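Local coordinates for farnesyl diphosphate synthase (Rhodobacter capsulatus, PDB 3M0G), which probably condenses farnesyl diphosphate with isopentenyl diphosphate to form geranylgeranyl diphosphate, a magnesium-dependent step of isoprenoid biosynthesis, at residues D12-A17 and G41-A46; A20-L25 and A33-A38; V134-A139 and I183-Q188; G199-Y204 and A268-A273. All blocks are in the same frame, centred on the assembly; numbering follows the deposited sequence.

Contact 1 of 4, residues D12-A17 and G41-A46. Unlike the reference sequence in segment 12-17: Ala13 (reference Gly), Thr16 (reference Ala).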
loop_
_atom_site.group_PDB
_atom_site.type_symbol
_atom_site.label_atom_id
_atom_site.label_comp_id
_atom_site.label_asym_id
_atom_site.label_seq_id
_atom_site.Cartn_x
_atom_site.Cartn_y
_atom_site.Cartn_z
ATOM N N ASP B 12 21.199 13.891 0.712
ATOM C CA ASP B 12 22.227 13.171 -0.049
ATOM C C ASP B 12 22.239 11.678 0.263
ATOM O O ASP B 12 22.452 10.855 -0.623
ATOM C CB ASP B 12 23.623 13.712 0.280
ATOM C CG ASP B 12 23.880 15.104 -0.269
ATOM O OD1 ASP B 12 23.191 15.566 -1.201
ATOM O OD2 ASP B 12 24.819 15.742 0.238
ATOM N N ALA B 13 22.048 11.346 1.537
ATOM C CA ALA B 13 22.067 9.966 1.976
ATOM C C ALA B 13 20.819 9.268 1.461
ATOM O O ALA B 13 20.902 8.152 0.951
ATOM C CB ALA B 13 22.151 9.891 3.486
ATOM N N VAL B 14 19.674 9.948 1.563
ATOM C CA VAL B 14 18.405 9.380 1.098
ATOM C C VAL B 14 18.365 9.193 -0.409
ATOM O O VAL B 14 17.915 8.150 -0.877
ATOM C CB VAL B 14 17.181 10.179 1.574
ATOM C CG1 VAL B 14 15.886 9.607 0.966
ATOM C CG2 VAL B 14 17.092 10.139 3.083
ATOM N N GLU B 15 18.834 10.187 -1.164
ATOM C CA GLU B 15 18.882 10.082 -2.624
ATOM C C GLU B 15 19.650 8.856 -3.113
ATOM O O GLU B 15 19.204 8.171 -4.030
ATOM C CB GLU B 15 19.437 11.367 -3.258
ATOM C CG GLU B 15 19.367 11.406 -4.783
ATOM C CD GLU B 15 17.998 11.808 -5.327
ATOM O OE1 GLU B 15 16.981 11.669 -4.614
ATOM O OE2 GLU B 15 17.948 12.275 -6.487
ATOM N N THR B 16 20.798 8.577 -2.484
ATOM C CA THR B 16 21.645 7.459 -2.852
ATOM C C THR B 16 20.979 6.143 -2.485
ATOM O O THR B 16 20.909 5.224 -3.302
ATOM C CB THR B 16 23.037 7.544 -2.135
ATOM O OG1 THR B 16 23.593 8.846 -2.320
ATOM C CG2 THR B 16 24.007 6.502 -2.681
ATOM N N ALA B 17 20.490 6.070 -1.250
ATOM C CA ALA B 17 19.856 4.872 -0.730
ATOM C C ALA B 17 18.593 4.521 -1.516
ATOM O O ALA B 17 18.402 3.358 -1.878
ATOM C CB ALA B 17 19.543 5.039 0.750
ATOM N N GLY B 41 13.458 16.295 -3.817
ATOM C CA GLY B 41 12.607 16.730 -2.710
ATOM C C GLY B 41 13.445 17.143 -1.513
ATOM O O GLY B 41 14.604 16.729 -1.382
ATOM N N LYS B 42 12.851 17.953 -0.636
ATOM C CA LYS B 42 13.552 18.492 0.527
ATOM C C LYS B 42 13.772 17.429 1.609
ATOM O O LYS B 42 14.620 17.596 2.495
ATOM C CB LYS B 42 12.825 19.731 1.080
ATOM C CG LYS B 42 11.626 19.410 1.953
ATOM C CD LYS B 42 10.650 20.571 2.121
ATOM C CE LYS B 42 9.600 20.173 3.155
ATOM N NZ LYS B 42 8.217 20.525 2.768
ATOM N N ARG B 43 13.015 16.333 1.521
ATOM C CA ARG B 43 13.188 15.157 2.384
ATOM C C ARG B 43 12.806 15.421 3.855
ATOM O O ARG B 43 13.425 14.850 4.754
ATOM C CB ARG B 43 14.639 14.594 2.288
ATOM C CG ARG B 43 15.153 14.239 0.877
ATOM C CD ARG B 43 14.242 13.242 0.102
ATOM N NE ARG B 43 14.938 12.552 -0.997
ATOM C CZ ARG B 43 14.381 11.653 -1.818
ATOM N NH1 ARG B 43 13.104 11.294 -1.684
ATOM N NH2 ARG B 43 15.106 11.090 -2.783
ATOM N N LEU B 44 11.805 16.281 4.098
ATOM C CA LEU B 44 11.368 16.610 5.485
ATOM C C LEU B 44 11.061 15.364 6.321
ATOM O O LEU B 44 11.514 15.233 7.447
ATOM C CB LEU B 44 10.147 17.554 5.505
ATOM C CG LEU B 44 9.473 17.893 6.860
ATOM C CD1 LEU B 44 10.444 18.502 7.852
ATOM C CD2 LEU B 44 8.247 18.790 6.680
ATOM N N ARG B 45 10.297 14.448 5.746
ATOM C CA ARG B 45 9.809 13.285 6.468
ATOM C C ARG B 45 10.952 12.329 6.808
ATOM O O ARG B 45 11.102 11.905 7.959
ATOM C CB ARG B 45 8.692 12.631 5.667
ATOM C CG ARG B 45 7.488 13.567 5.572
ATOM C CD ARG B 45 6.508 13.157 4.469
ATOM N NE ARG B 45 5.469 14.170 4.289
ATOM C CZ ARG B 45 5.626 15.303 3.592
ATOM N NH1 ARG B 45 6.783 15.593 3.010
ATOM N NH2 ARG B 45 4.623 16.160 3.491
ATOM N N ALA B 46 11.776 12.038 5.804
ATOM C CA ALA B 46 12.972 11.231 5.979
ATOM C C ALA B 46 13.854 11.865 7.059
ATOM O O ALA B 46 14.461 11.169 7.872
ATOM C CB ALA B 46 13.714 11.134 4.679
HETATM O O HOH W 1 17.382 13.470 -1.962
#
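Val14 lays its CG1 methyl over one face of the Arg43 guanidinium, toward the rim of the group, with CG1 3.7 Å from Arg43 NE. The chi1 of 175° swings that methyl opposite the backbone N and onto the guanidinium, while the second branch, CG2, meets Ala46 CB at 3.9 Å. One residue on, Glu15 reaches the same arginine from its edge: its chain bends at chi2 and brings OE1 to 2.7 Å from Arg43 NH2. This salt bridge holds only a weak, bent hydrogen bond (126° at the hydrogen), and the carboxylate is turned 66° from the guanidinium plane. Water 1 bridges the same groups, lying in the guanidinium plane, accepting from Arg43 NE at 2.8 Å and donating to Glu15 OE1 at 3.2 Å. Gly40 N also donates to OE1, and Arg43 is further gripped by Glu71 through NH1 and by the Ala38 carbonyl through NH2. With NE, NH1 and NH2 all engaged, the guanidinium has little freedom to turn. Arg43, here turned to Glu15 and Glu71, is the N-cap of helix 44-55 and belongs to the Gly-Gly-Lys-Arg-Leu-Arg sequence, consistent with a motif from which some basic residues bind isopentenyl diphosphate in related prenyl synthases.

Contact 2 of 4, residues A20-L25 and A33-A38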
loop_
_atom_site.group_PDB
_atom_site.type_symbol
_atom_site.label_atom_id
_atom_site.label_comp_id
_atom_site.label_asym_id
_atom_site.label_seq_id
_atom_site.Cartn_x
_atom_site.Cartn_y
_atom_site.Cartn_z
ATOM N N ALA B 20 19.351 3.051 -5.000
ATOM C CA ALA B 20 19.725 1.648 -4.810
ATOM C C ALA B 20 18.525 0.726 -4.543
ATOM O O ALA B 20 18.415 -0.342 -5.152
ATOM C CB ALA B 20 20.793 1.519 -3.690
ATOM N N ALA B 21 17.632 1.148 -3.645
ATOM C CA ALA B 21 16.469 0.348 -3.239
ATOM C C ALA B 21 15.594 -0.005 -4.435
ATOM O O ALA B 21 15.185 -1.157 -4.599
ATOM C CB ALA B 21 15.650 1.083 -2.184
ATOM N N ILE B 22 15.332 0.998 -5.268
ATOM C CA ILE B 22 14.501 0.845 -6.464
ATOM C C ILE B 22 15.267 0.101 -7.566
ATOM O O ILE B 22 14.668 -0.591 -8.398
ATOM C CB ILE B 22 14.017 2.246 -6.965
ATOM C CG1 ILE B 22 12.964 2.807 -5.992
ATOM C CG2 ILE B 22 13.508 2.179 -8.379
ATOM C CD1 ILE B 22 12.607 4.273 -6.196
ATOM N N GLY B 23 16.587 0.257 -7.554
ATOM C CA GLY B 23 17.476 -0.342 -8.552
ATOM C C GLY B 23 17.409 -1.857 -8.643
ATOM O O GLY B 23 17.598 -2.420 -9.722
ATOM N N ARG B 24 17.132 -2.523 -7.524
ATOM C CA ARG B 24 17.102 -3.987 -7.520
ATOM C C ARG B 24 15.787 -4.577 -8.042
ATOM O O ARG B 24 15.701 -5.772 -8.295
ATOM C CB ARG B 24 17.515 -4.563 -6.157
ATOM C CG ARG B 24 16.690 -4.126 -4.969
ATOM C CD ARG B 24 17.513 -4.231 -3.690
ATOM N NE ARG B 24 18.199 -2.975 -3.399
ATOM C CZ ARG B 24 18.652 -2.620 -2.197
ATOM N NH1 ARG B 24 18.513 -3.432 -1.155
ATOM N NH2 ARG B 24 19.260 -1.445 -2.043
ATOM N N LEU B 25 14.777 -3.727 -8.223
ATOM C CA LEU B 25 13.527 -4.126 -8.877
ATOM C C LEU B 25 13.776 -4.444 -10.364
ATOM O O LEU B 25 14.749 -3.957 -10.934
ATOM C CB LEU B 25 12.482 -3.017 -8.711
ATOM C CG LEU B 25 12.185 -2.536 -7.269
ATOM C CD1 LEU B 25 11.206 -1.362 -7.275
ATOM C CD2 LEU B 25 11.673 -3.656 -6.359
ATOM N N ALA B 33 9.737 4.971 -13.816
ATOM C CA ALA B 33 8.714 5.861 -13.294
ATOM C C ALA B 33 8.821 6.003 -11.776
ATOM O O ALA B 33 8.768 7.117 -11.247
ATOM C CB ALA B 33 7.319 5.373 -13.709
HETATM N N MSE B 34 8.986 4.875 -11.088
HETATM C CA MSE B 34 9.139 4.870 -9.625
HETATM C C MSE B 34 10.400 5.637 -9.238
HETATM O O MSE B 34 10.370 6.511 -8.370
HETATM C CB MSE B 34 9.236 3.437 -9.085
HETATM C CG MSE B 34 8.021 2.571 -9.385
HETATM SE SE MSE B 34 8.272 0.704 -8.862
HETATM C CE MSE B 34 8.386 0.968 -6.927
ATOM N N ALA B 35 11.508 5.300 -9.895
ATOM C CA ALA B 35 12.798 5.944 -9.644
ATOM C C ALA B 35 12.681 7.463 -9.818
ATOM O O ALA B 35 13.167 8.241 -8.980
ATOM C CB ALA B 35 13.873 5.365 -10.574
ATOM N N TYR B 36 12.004 7.867 -10.891
ATOM C CA TYR B 36 11.781 9.291 -11.219
ATOM C C TYR B 36 10.954 9.983 -10.127
ATOM O O TYR B 36 11.280 11.086 -9.703
ATOM C CB TYR B 36 11.092 9.383 -12.584
ATOM C CG TYR B 36 10.831 10.773 -13.117
ATOM C CD1 TYR B 36 11.806 11.451 -13.855
ATOM C CD2 TYR B 36 9.588 11.396 -12.925
ATOM C CE1 TYR B 36 11.570 12.723 -14.350
ATOM C CE2 TYR B 36 9.342 12.674 -13.420
ATOM C CZ TYR B 36 10.335 13.325 -14.131
ATOM O OH TYR B 36 10.099 14.576 -14.631
ATOM N N ALA B 37 9.905 9.304 -9.657
ATOM C CA ALA B 37 8.975 9.868 -8.661
ATOM C C ALA B 37 9.625 10.030 -7.303
ATOM O O ALA B 37 9.316 10.964 -6.569
ATOM C CB ALA B 37 7.749 9.010 -8.546
ATOM N N ALA B 38 10.545 9.128 -6.987
ATOM C CA ALA B 38 11.222 9.128 -5.699
ATOM C C ALA B 38 12.508 9.958 -5.659
ATOM O O ALA B 38 13.143 10.037 -4.620
ATOM C CB ALA B 38 11.488 7.681 -5.260
#
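Two successive helices, 3-23 and 29-37, run roughly antiparallel as a helical hairpin; within 20-25 and 33-38 the CA atoms come nearest at Ile22 and Ala35, 6.2 Å apart. Ile22 is the central side chain. Its CG1 branch is extended (chi2 168°) and drives CD1 into the opposing segment, where the methyl lies 3.8 Å from Ala35 CA and 3.7 Å from Ala38 CB, with the Met34 carbonyl oxygen also alongside. The other branch, CG2, comes up to Ala35 CB at 3.9 Å. The small side chains of Ala35 and Ala38 let a branched isoleucine approach the backbone closely. A separate apolar pair lies farther along the chain: Leu25, held by the bond of its N to the Ile22 carbonyl, crosses selenomethionine Met34 at about a right angle. Here Leu25 CD1 touches Met34 CE at 3.7 Å and has the selenium nearby; the bend of the Met34 chain at chi3 (66°) turns its terminal methyl to that leucine. No hydrogen bond joins the segments, which meet by apolar packing alone. Helix 104-121 lies beside the hairpin, Leu117 against Ile22 and Ala113 against Met34, and Ala146 of the second subunit packs on Leu25 and Met34. On another side of helix 29-37, Tyr36 OH bonds to the Pro96 carbonyl of strand 95-96 and its ring meets Trp102 edge-to-face.

Contact 3 of 4, residues V134-A139 and I183-Q188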
loop_
_atom_site.group_PDB
_atom_site.type_symbol
_atom_site.label_atom_id
_atom_site.label_comp_id
_atom_site.label_asym_id
_atom_site.label_seq_id
_atom_site.Cartn_x
_atom_site.Cartn_y
_atom_site.Cartn_z
ATOM N N VAL B 134 6.899 -4.525 13.217
ATOM C CA VAL B 134 5.457 -4.618 13.029
ATOM C C VAL B 134 4.760 -3.361 13.566
ATOM O O VAL B 134 3.781 -2.943 13.009
ATOM C CB VAL B 134 4.856 -5.921 13.619
ATOM C CG1 VAL B 134 4.722 -5.853 15.155
ATOM C CG2 VAL B 134 3.498 -6.210 12.988
ATOM N N ALA B 135 5.267 -2.779 14.650
ATOM C CA ALA B 135 4.707 -1.523 15.167
ATOM C C ALA B 135 4.950 -0.420 14.140
ATOM O O ALA B 135 4.150 0.507 14.024
ATOM C CB ALA B 135 5.332 -1.169 16.512
ATOM N N LEU B 136 6.072 -0.512 13.416
ATOM C CA LEU B 136 6.380 0.428 12.334
ATOM C C LEU B 136 5.360 0.331 11.174
ATOM O O LEU B 136 4.834 1.356 10.731
ATOM C CB LEU B 136 7.833 0.264 11.846
ATOM C CG LEU B 136 8.347 1.433 11.000
ATOM C CD1 LEU B 136 8.592 2.639 11.894
ATOM C CD2 LEU B 136 9.610 1.034 10.240
ATOM N N VAL B 137 5.066 -0.895 10.723
ATOM C CA VAL B 137 4.058 -1.173 9.679
ATOM C C VAL B 137 2.667 -0.695 10.097
ATOM O O VAL B 137 1.972 -0.054 9.300
ATOM C CB VAL B 137 4.004 -2.707 9.288
ATOM C CG1 VAL B 137 2.834 -3.033 8.336
ATOM C CG2 VAL B 137 5.331 -3.155 8.687
ATOM N N ALA B 138 2.256 -1.024 11.330
ATOM C CA ALA B 138 0.943 -0.608 11.833
ATOM C C ALA B 138 0.830 0.918 11.828
ATOM O O ALA B 138 -0.184 1.463 11.429
ATOM C CB ALA B 138 0.670 -1.173 13.244
ATOM N N ALA B 139 1.896 1.589 12.246
ATOM C CA ALA B 139 1.911 3.040 12.340
ATOM C C ALA B 139 1.857 3.694 10.971
ATOM O O ALA B 139 1.176 4.693 10.812
ATOM C CB ALA B 139 3.141 3.522 13.137
ATOM N N ILE B 183 3.495 13.075 8.521
ATOM C CA ILE B 183 4.552 13.738 9.318
ATOM C C ILE B 183 4.654 13.148 10.725
ATOM O O ILE B 183 5.771 13.070 11.299
ATOM C CB ILE B 183 4.342 15.277 9.359
ATOM C CG1 ILE B 183 4.867 15.914 8.063
ATOM C CG2 ILE B 183 4.987 15.921 10.619
ATOM C CD1 ILE B 183 3.971 17.069 7.516
ATOM N N SER B 184 3.501 12.818 11.304
ATOM C CA SER B 184 3.446 12.198 12.627
ATOM C C SER B 184 4.045 10.792 12.604
ATOM O O SER B 184 4.774 10.392 13.536
ATOM C CB SER B 184 2.014 12.146 13.166
ATOM O OG SER B 184 2.016 11.566 14.476
ATOM N N PHE B 185 3.756 10.040 11.538
ATOM C CA PHE B 185 4.469 8.783 11.379
ATOM C C PHE B 185 5.973 9.010 11.422
ATOM O O PHE B 185 6.644 8.352 12.202
ATOM C CB PHE B 185 4.130 8.025 10.107
ATOM C CG PHE B 185 5.051 6.856 9.862
ATOM C CD1 PHE B 185 4.859 5.647 10.554
ATOM C CD2 PHE B 185 6.129 6.962 8.986
ATOM C CE1 PHE B 185 5.714 4.541 10.351
ATOM C CE2 PHE B 185 6.973 5.862 8.768
ATOM C CZ PHE B 185 6.760 4.646 9.458
ATOM N N ALA B 186 6.507 9.912 10.579
ATOM C CA ALA B 186 7.975 10.149 10.526
ATOM C C ALA B 186 8.568 10.513 11.877
ATOM O O ALA B 186 9.669 10.053 12.242
ATOM C CB ALA B 186 8.339 11.246 9.495
ATOM N N ALA B 187 7.850 11.362 12.609
ATOM C CA ALA B 187 8.318 11.873 13.884
ATOM C C ALA B 187 8.326 10.799 14.958
ATOM O O ALA B 187 9.177 10.798 15.821
ATOM C CB ALA B 187 7.472 13.058 14.319
ATOM N N GLN B 188 7.385 9.871 14.877
ATOM C CA GLN B 188 7.282 8.809 15.857
ATOM C C GLN B 188 8.194 7.639 15.539
ATOM O O GLN B 188 8.405 6.787 16.391
ATOM C CB GLN B 188 5.862 8.301 15.926
ATOM C CG GLN B 188 4.880 9.251 16.551
ATOM C CD GLN B 188 3.511 8.661 16.559
ATOM O OE1 GLN B 188 3.255 7.716 17.297
ATOM N NE2 GLN B 188 2.605 9.201 15.727
#
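Phe185 carries the tight half of this contact, driving its ring into the turn of helix 130-144 between Leu136 and Ala139. With CG opposite the backbone N (chi1 170°), the ring reaches across to the other helix edge first. Its CE1 lies 3.3 Å from the carbonyl oxygen Leu136 O, which sits near the ring plane. The Leu136 side chain crosses the ring at about a right angle, with CD1 3.6 Å from Phe185 CZ, while Ala139 CB lies in the ring plane, 3.8 Å from Phe185 CD1. An alanine in place of Phe185 would probably open a gap between the two helices and leave Leu136 and Ala139 without their aromatic partner. The looser side is that of Gln188, partly exposed, whose OE1 stays 5.9 Å from Ala139 CB and whose side chain folds back on its own helix: NE2 bonds to Ser184 OG at 2.7 Å, and OE1 to Arg198. Val137 and Ala138, which point away from 183-188, instead pack on Thr123 of the second subunit. The pairing of helix 130-144, at the dimer interface, with the long helix 168-194 belongs to the all-alpha isoprenoid synthase fold.

Contact 4 of 4, residues G199-Y204 and A268-A273. Unlike the reference sequence in segment 199-204: Gly199 (reference Ala), Pro200 (reference Leu), Thr202 (reference Ala).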
loop_
_atom_site.group_PDB
_atom_site.type_symbol
_atom_site.label_atom_id
_atom_site.label_comp_id
_atom_site.label_asym_id
_atom_site.label_seq_id
_atom_site.Cartn_x
_atom_site.Cartn_y
_atom_site.Cartn_z
ATOM N N GLY B 199 4.572 9.502 22.892
ATOM C CA GLY B 199 3.822 10.700 23.300
ATOM C C GLY B 199 4.325 12.073 22.890
ATOM O O GLY B 199 3.608 12.800 22.205
ATOM N N PRO B 200 5.545 12.453 23.339
ATOM C CA PRO B 200 6.156 13.730 22.984
ATOM C C PRO B 200 6.355 13.957 21.493
ATOM O O PRO B 200 6.143 15.050 21.022
ATOM C CB PRO B 200 7.524 13.685 23.679
ATOM C CG PRO B 200 7.344 12.770 24.827
ATOM C CD PRO B 200 6.284 11.769 24.424
ATOM N N LEU B 201 6.782 12.945 20.760
ATOM C CA LEU B 201 6.961 13.109 19.331
ATOM C C LEU B 201 5.611 13.202 18.603
ATOM O O LEU B 201 5.491 13.950 17.626
ATOM C CB LEU B 201 7.833 12.003 18.751
ATOM C CG LEU B 201 9.319 12.188 19.098
ATOM C CD1 LEU B 201 10.040 10.865 19.022
ATOM C CD2 LEU B 201 9.933 13.214 18.141
ATOM N N THR B 202 4.595 12.506 19.115
ATOM C CA THR B 202 3.219 12.642 18.574
ATOM C C THR B 202 2.648 14.065 18.758
ATOM O O THR B 202 1.981 14.610 17.867
ATOM C CB THR B 202 2.267 11.584 19.200
ATOM O OG1 THR B 202 2.796 10.277 18.967
ATOM C CG2 THR B 202 0.865 11.655 18.591
ATOM N N ALA B 203 2.927 14.674 19.905
ATOM C CA ALA B 203 2.424 16.010 20.219
ATOM C C ALA B 203 3.149 17.067 19.384
ATOM O O ALA B 203 2.519 17.966 18.827
ATOM C CB ALA B 203 2.550 16.300 21.734
ATOM N N TYR B 204 4.477 16.950 19.345
ATOM C CA TYR B 204 5.363 17.698 18.451
ATOM C C TYR B 204 4.827 17.709 17.022
ATOM O O TYR B 204 4.689 18.762 16.398
ATOM C CB TYR B 204 6.774 17.085 18.493
ATOM C CG TYR B 204 7.729 17.550 17.400
ATOM C CD1 TYR B 204 8.372 18.801 17.475
ATOM C CD2 TYR B 204 8.000 16.738 16.296
ATOM C CE1 TYR B 204 9.247 19.227 16.460
ATOM C CE2 TYR B 204 8.874 17.153 15.277
ATOM C CZ TYR B 204 9.495 18.385 15.365
ATOM O OH TYR B 204 10.355 18.791 14.362
ATOM N N ALA B 268 10.254 19.064 25.456
ATOM C CA ALA B 268 10.879 19.318 26.759
ATOM C C ALA B 268 11.432 18.074 27.481
ATOM O O ALA B 268 12.505 18.165 28.073
ATOM C CB ALA B 268 9.929 20.122 27.678
ATOM N N PRO B 269 10.736 16.909 27.415
ATOM C CA PRO B 269 11.306 15.693 28.029
ATOM C C PRO B 269 12.751 15.391 27.598
ATOM O O PRO B 269 13.575 15.010 28.434
ATOM C CB PRO B 269 10.375 14.579 27.536
ATOM C CG PRO B 269 9.081 15.243 27.311
ATOM C CD PRO B 269 9.367 16.666 26.910
ATOM N N TYR B 270 13.044 15.591 26.311
ATOM C CA TYR B 270 14.341 15.267 25.721
ATOM C C TYR B 270 15.474 16.266 26.019
ATOM O O TYR B 270 16.623 16.025 25.646
ATOM C CB TYR B 270 14.208 15.081 24.206
ATOM C CG TYR B 270 13.195 14.038 23.771
ATOM C CD1 TYR B 270 13.431 12.674 23.974
ATOM C CD2 TYR B 270 12.013 14.414 23.144
ATOM C CE1 TYR B 270 12.507 11.719 23.561
ATOM C CE2 TYR B 270 11.078 13.467 22.729
ATOM C CZ TYR B 270 11.336 12.120 22.946
ATOM O OH TYR B 270 10.423 11.179 22.529
ATOM N N GLY B 271 15.151 17.378 26.676
ATOM C CA GLY B 271 16.163 18.366 27.058
ATOM C C GLY B 271 16.862 19.028 25.884
ATOM O O GLY B 271 16.211 19.518 24.961
ATOM N N GLU B 272 18.196 19.065 25.929
ATOM C CA GLU B 272 18.978 19.714 24.863
ATOM C C GLU B 272 19.086 18.886 23.573
ATOM O O GLU B 272 19.418 19.421 22.510
ATOM C CB GLU B 272 20.371 20.127 25.360
ATOM C CG GLU B 272 20.366 21.261 26.379
ATOM C CD GLU B 272 19.833 22.587 25.830
ATOM O OE1 GLU B 272 19.850 22.806 24.595
ATOM O OE2 GLU B 272 19.402 23.423 26.655
ATOM N N ALA B 273 18.805 17.588 23.668
ATOM C CA ALA B 273 18.821 16.712 22.493
ATOM C C ALA B 273 17.700 17.020 21.480
ATOM O O ALA B 273 17.779 16.618 20.314
ATOM C CB ALA B 273 18.792 15.257 22.915
#
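Pro200 meets Pro269 and Tyr270 by apolar packing. Pro200 CG comes to 3.9 Å from Pro269 CG, the two side chains crossing at a slant, and Pro200 CB lies 3.7 Å from Tyr270 CE2. Pro200, a leucine in the reference sequence, stands in the first turn of helix 199-219, where its lack of an N-H costs no helical bond. That helix belongs to the all-alpha core of the prenyl synthase fold, and its far end carries the sequence consistent with the second aspartate-rich motif of the family; residues 268-273 form the link from helix 249-265 to helix 275-285. The tyrosine hydroxyl comes up against Leu201: Tyr270 OH is 3.5 Å from Leu201 CD1 and 3.7 Å from Leu201 CG, with the leucine and tyrosine side chains crossing at about a right angle. A chi1 of -56° sets Tyr270 CG opposite its carbonyl carbon, sending the ring over to the helix start. An alanine at Tyr270 would probably leave Leu201 without its partner in the link and Pro200 with Pro269 alone there. From outside the two segments, the His56 ring meets that of Tyr270 with planes about 80° apart, and Ile55 of helix 44-55 touches it. Backbone hydrogen bonding keeps the link compact, Gly271 N donating to Ala268 O at 3.1 Å across a 3-10 turn, after which Gly271 takes a positive phi.

From the N terminus, helix 3-23 enters contacts 1 and 2. Contact 2 closes the short turn between helices 3-23 and 29-37 and lies within the longer loop, 12 to 46, that contact 1 closes by bringing helix 44-55 back to the same first helix. The two also touch, Arg43 meeting Ala38. Contacts 3 and 4 follow in series, closing 134 to 188 and 199 to 273. Contact 1 touches contact 3 where Arg45 meets Ile183 and Ala186. Contact 3 adjoins contact 4, on the consecutive helices 168-194 and 199-219, with Gln188 against Thr202. Contacts 2 and 4 lie on opposite sides of the chain's centre, their own centres about 34 Å apart; contacts 2 and 3 both reach the second subunit.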